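Local coordinates for peptide ABC transporter, peptide-binding protein (Enterococcus faecalis, PDB 3O6P), which probably binds peptides outside the cell for an ABC importer, as a solute-binding protein of family 5, of which this chain is one piece, at residues 88-91 / 92-96; 215-219 / 220-224. All blocks are in the same frame, centred on the assembly; numbering follows the deposited sequence.

Contact 1: residues 88-91 / 92-96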
# COMPACT_ATOMS: atom_id res chain seq x y z
N GLU A 88 3.14 -9.87 17.17
CA GLU A 88 3.26 -9.88 18.63
C GLU A 88 3.35 -8.47 19.22
O GLU A 88 2.74 -8.18 20.27
CB GLU A 88 4.45 -10.72 19.09
CG GLU A 88 4.25 -12.21 18.88
CD GLU A 88 2.97 -12.77 19.51
OE1 GLU A 88 2.64 -12.43 20.67
OE2 GLU A 88 2.31 -13.58 18.82
N LYS A 89 4.12 -7.60 18.57
CA LYS A 89 4.23 -6.20 19.03
C LYS A 89 2.88 -5.52 18.93
O LYS A 89 2.48 -4.80 19.87
CB LYS A 89 5.24 -5.38 18.21
CG LYS A 89 6.69 -5.76 18.34
CD LYS A 89 7.52 -4.87 17.38
CE LYS A 89 8.97 -5.33 17.24
NZ LYS A 89 9.67 -4.36 16.36
N ALA A 90 2.19 -5.70 17.78
CA ALA A 90 0.86 -5.08 17.60
C ALA A 90 -0.15 -5.52 18.66
O ALA A 90 -0.90 -4.67 19.20
CB ALA A 90 0.30 -5.32 16.18
N LYS A 91 -0.17 -6.82 18.96
CA LYS A 91 -1.06 -7.35 20.01
C LYS A 91 -0.85 -6.66 21.35
O LYS A 91 -1.81 -6.33 22.07
CB LYS A 91 -0.91 -8.87 20.16
CG LYS A 91 -1.62 -9.63 19.01
CD LYS A 91 -1.71 -11.10 19.22
CE LYS A 91 -0.35 -11.73 19.33
NZ LYS A 91 -0.42 -13.13 19.90
N LYS A 92 0.41 -6.43 21.71
CA LYS A 92 0.71 -5.79 22.98
C LYS A 92 0.28 -4.33 22.96
O LYS A 92 -0.41 -3.85 23.87
CB LYS A 92 2.19 -5.94 23.31
CG LYS A 92 2.59 -7.37 23.47
CD LYS A 92 3.75 -7.53 24.39
CE LYS A 92 4.08 -9.01 24.56
NZ LYS A 92 4.81 -9.56 23.38
N GLU A 93 0.62 -3.63 21.88
CA GLU A 93 0.32 -2.21 21.77
C GLU A 93 -1.17 -1.94 21.72
O GLU A 93 -1.65 -0.99 22.36
CB GLU A 93 1.01 -1.62 20.53
CG GLU A 93 2.56 -1.63 20.70
CD GLU A 93 3.34 -1.27 19.44
OE1 GLU A 93 2.79 -1.32 18.32
OE2 GLU A 93 4.54 -0.92 19.60
N LEU A 94 -1.88 -2.76 20.95
CA LEU A 94 -3.32 -2.58 20.74
C LEU A 94 -4.12 -3.15 21.88
O LEU A 94 -5.28 -2.79 22.06
CB LEU A 94 -3.75 -3.26 19.45
CG LEU A 94 -3.32 -2.55 18.16
CD1 LEU A 94 -3.60 -3.49 16.99
CD2 LEU A 94 -4.09 -1.23 17.98
N GLY A 95 -3.52 -4.06 22.63
CA GLY A 95 -4.25 -4.77 23.68
C GLY A 95 -5.31 -5.72 23.11
O GLY A 95 -6.43 -5.79 23.65
N ILE A 96 -4.96 -6.44 22.05
CA ILE A 96 -5.87 -7.42 21.43
C ILE A 96 -5.22 -8.80 21.38
O ILE A 96 -4.00 -8.91 21.41
CB ILE A 96 -6.36 -6.98 20.03
CG1 ILE A 96 -5.21 -6.95 19.00
CG2 ILE A 96 -7.11 -5.61 20.14
CD1 ILE A 96 -5.66 -6.63 17.56
O HOH W 1 2.00 -10.12 22.04
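Glu88 and Lys92 lie one turn apart near the C-terminal end of helix 80-94, tied by the backbone bond from Lys92 N to Glu88 O. In one of its two modelled conformers, the Lys92 chain starts alongside its own backbone N, runs its CG past Glu88 O at 3.3 Å and bends only at its last torsion (chi4 78°), turning the ammonium to water 1. Glu88 OE1 and Lys92 NZ then stay 4.5 Å apart; the water donates to both OE1 and the backbone O of Glu88 and accepts from NZ. The carboxylate also forms a salt bridge with Lys91, whose NZ meets Glu88 OE2 at 3.0 Å from the syn side, 28° out of the carboxylate plane, with a weaker bond to OE1. Glu93, one turn beyond Lys89, is extended; it lays its CG 3.3 Å from Lys89 O and carries its OE1 to Asn22 and Asn24. Leu94 leans over Ala90, CD1 4.4 Å from the CB, while Leu94 N bonds Ala90 O at 2.8 Å. The helix then ends in a Schellman motif: Gly95 takes positive phi, with a weak bond from its N to Lys92 O, and Ile96 N reaches Lys91 O at 3.2 Å. Both lysine chains run back along the helix to the level of Glu88, where they probably offset its charge and favour its ionised form.

Contact 2: residues 215-219 / 220-224; sequences TIMGD and MGVVP
A Schellman motif closes helix 202-218 and turns the chain towards strand 223-228, the outermost strand of the sheet in this chain. Gly221 N gives a bond of 2.9 Å to Ile216 O, lying in the carbonyl plane, and Met220 N adds a weak one of 3.3 Å to Met217 O. Met220, a selenomethionine, takes the positive-phi position. Its CG is anti to the backbone N (chi1 -161°), and two further bends fold the chain back until CE lies 3.8 Å from Met217 O; its outer neighbours are Lys27 and Ser30 of helix 23-31. Met217, also a selenomethionine, starts out pointing away from residues 220-224, but bends at chi2 (-64°) and chi3 bring its end round to Pro224. SE lies 3.8 Å from Pro224 CG, and CE reaches the same ring carbon; CE also approaches Val222 O, at 3.5 Å, a buried carbonyl with no polar partner in the model. Ile216 sends CD1 across Val222, 3.8 Å from CG1 in one of the valine's two modelled conformers, while its own CG1 covers Gly221. Asp219 OD1 hangs over the start of the turn, 3.5 Å from Met220 N, and bonds Tyr182, while OD2 bonds Asn184. The arrangement is typical of a helix-to-strand connection: a Schellman turn ends the helix and turns the chain aside, and apolar side chains of the last helical turn pack on the incoming strand.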
# COMPACT_ATOMS: atom_id res chain seq x y z
N THR A 215 8.23 8.00 3.64
CA THR A 215 7.40 8.10 4.85
C THR A 215 6.27 7.05 4.85
O THR A 215 6.11 6.31 5.81
CB THR A 215 6.80 9.50 4.99
OG1 THR A 215 7.88 10.45 5.10
CG2 THR A 215 5.91 9.60 6.24
N ILE A 216 5.53 6.98 3.75
CA ILE A 216 4.42 6.02 3.69
C ILE A 216 4.91 4.58 3.67
O ILE A 216 4.28 3.70 4.25
CB ILE A 216 3.42 6.33 2.55
CG1 ILE A 216 2.14 5.50 2.72
CG2 ILE A 216 4.07 6.18 1.17
CD1 ILE A 216 1.01 5.95 1.80
N MSE A 217 6.07 4.33 3.05
CA MSE A 217 6.62 2.97 3.11
C MSE A 217 7.20 2.66 4.47
O MSE A 217 7.16 1.50 4.93
CB MSE A 217 7.65 2.76 2.00
CG MSE A 217 6.95 2.70 0.63
SE MSE A 217 5.73 1.19 0.38
CE MSE A 217 4.05 2.05 0.88
N GLY A 218 7.69 3.70 5.15
CA GLY A 218 8.30 3.52 6.48
C GLY A 218 7.29 3.16 7.56
O GLY A 218 7.64 2.48 8.52
N ASP A 219 6.06 3.63 7.44
CA ASP A 219 5.01 3.20 8.38
C ASP A 219 3.95 2.33 7.69
O ASP A 219 2.89 2.11 8.24
CB ASP A 219 4.40 4.35 9.25
CG ASP A 219 3.48 5.26 8.48
OD1 ASP A 219 3.46 5.18 7.23
OD2 ASP A 219 2.76 6.07 9.14
N MSE A 220 4.28 1.84 6.49
CA MSE A 220 3.41 0.96 5.68
C MSE A 220 1.95 1.42 5.68
O MSE A 220 1.04 0.65 6.02
CB MSE A 220 3.56 -0.53 6.08
CG MSE A 220 3.07 -1.51 5.03
SE MSE A 220 4.10 -1.45 3.40
CE MSE A 220 5.84 -1.98 4.08
N GLY A 221 1.73 2.65 5.24
CA GLY A 221 0.39 3.23 5.31
C GLY A 221 -0.58 2.61 4.33
O GLY A 221 -1.82 2.67 4.55
N VAL A 222 -0.03 2.02 3.27
CA VAL A 222 -0.75 1.21 2.30
C VAL A 222 0.18 0.03 1.97
O VAL A 222 1.40 0.16 2.14
CB VAL A 222 -1.11 2.04 1.03
CG1 VAL A 222 0.16 2.55 0.32
CG2 VAL A 222 -1.98 1.24 0.07
N VAL A 223 -0.36 -1.11 1.54
CA VAL A 223 0.45 -2.34 1.34
C VAL A 223 0.53 -2.63 -0.17
O VAL A 223 -0.38 -3.24 -0.73
CB VAL A 223 -0.12 -3.56 2.13
CG1 VAL A 223 0.76 -4.82 1.87
CG2 VAL A 223 -0.19 -3.27 3.63
N PRO A 224 1.60 -2.14 -0.85
CA PRO A 224 1.72 -2.45 -2.30
C PRO A 224 1.89 -3.94 -2.52
O PRO A 224 2.58 -4.61 -1.75
CB PRO A 224 2.99 -1.67 -2.72
CG PRO A 224 3.11 -0.57 -1.67
CD PRO A 224 2.70 -1.28 -0.38

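How the contacts relate
Contact 1 comes first along the chain and contact 2 near its end; their centres lie 19 Å apart and their nearest atoms about 11 Å, so they do not touch. Both are helix ends finished by Schellman motifs, but residues 88-96 lie at the surface, about 21 Å from the centre of the chain, whereas residues 215-224 are mostly buried, about 6 Å from it. Helix 80-94 precedes strand 99-106, inside the mixed sheet, and helix 202-218 precedes its outermost strand, 223-228. Helix 23-31 touches Ala90 and Met220 and so links the regions. Both helix ends thus feed strands into the one sheet of this piece of the longer family 5 solute-binding protein.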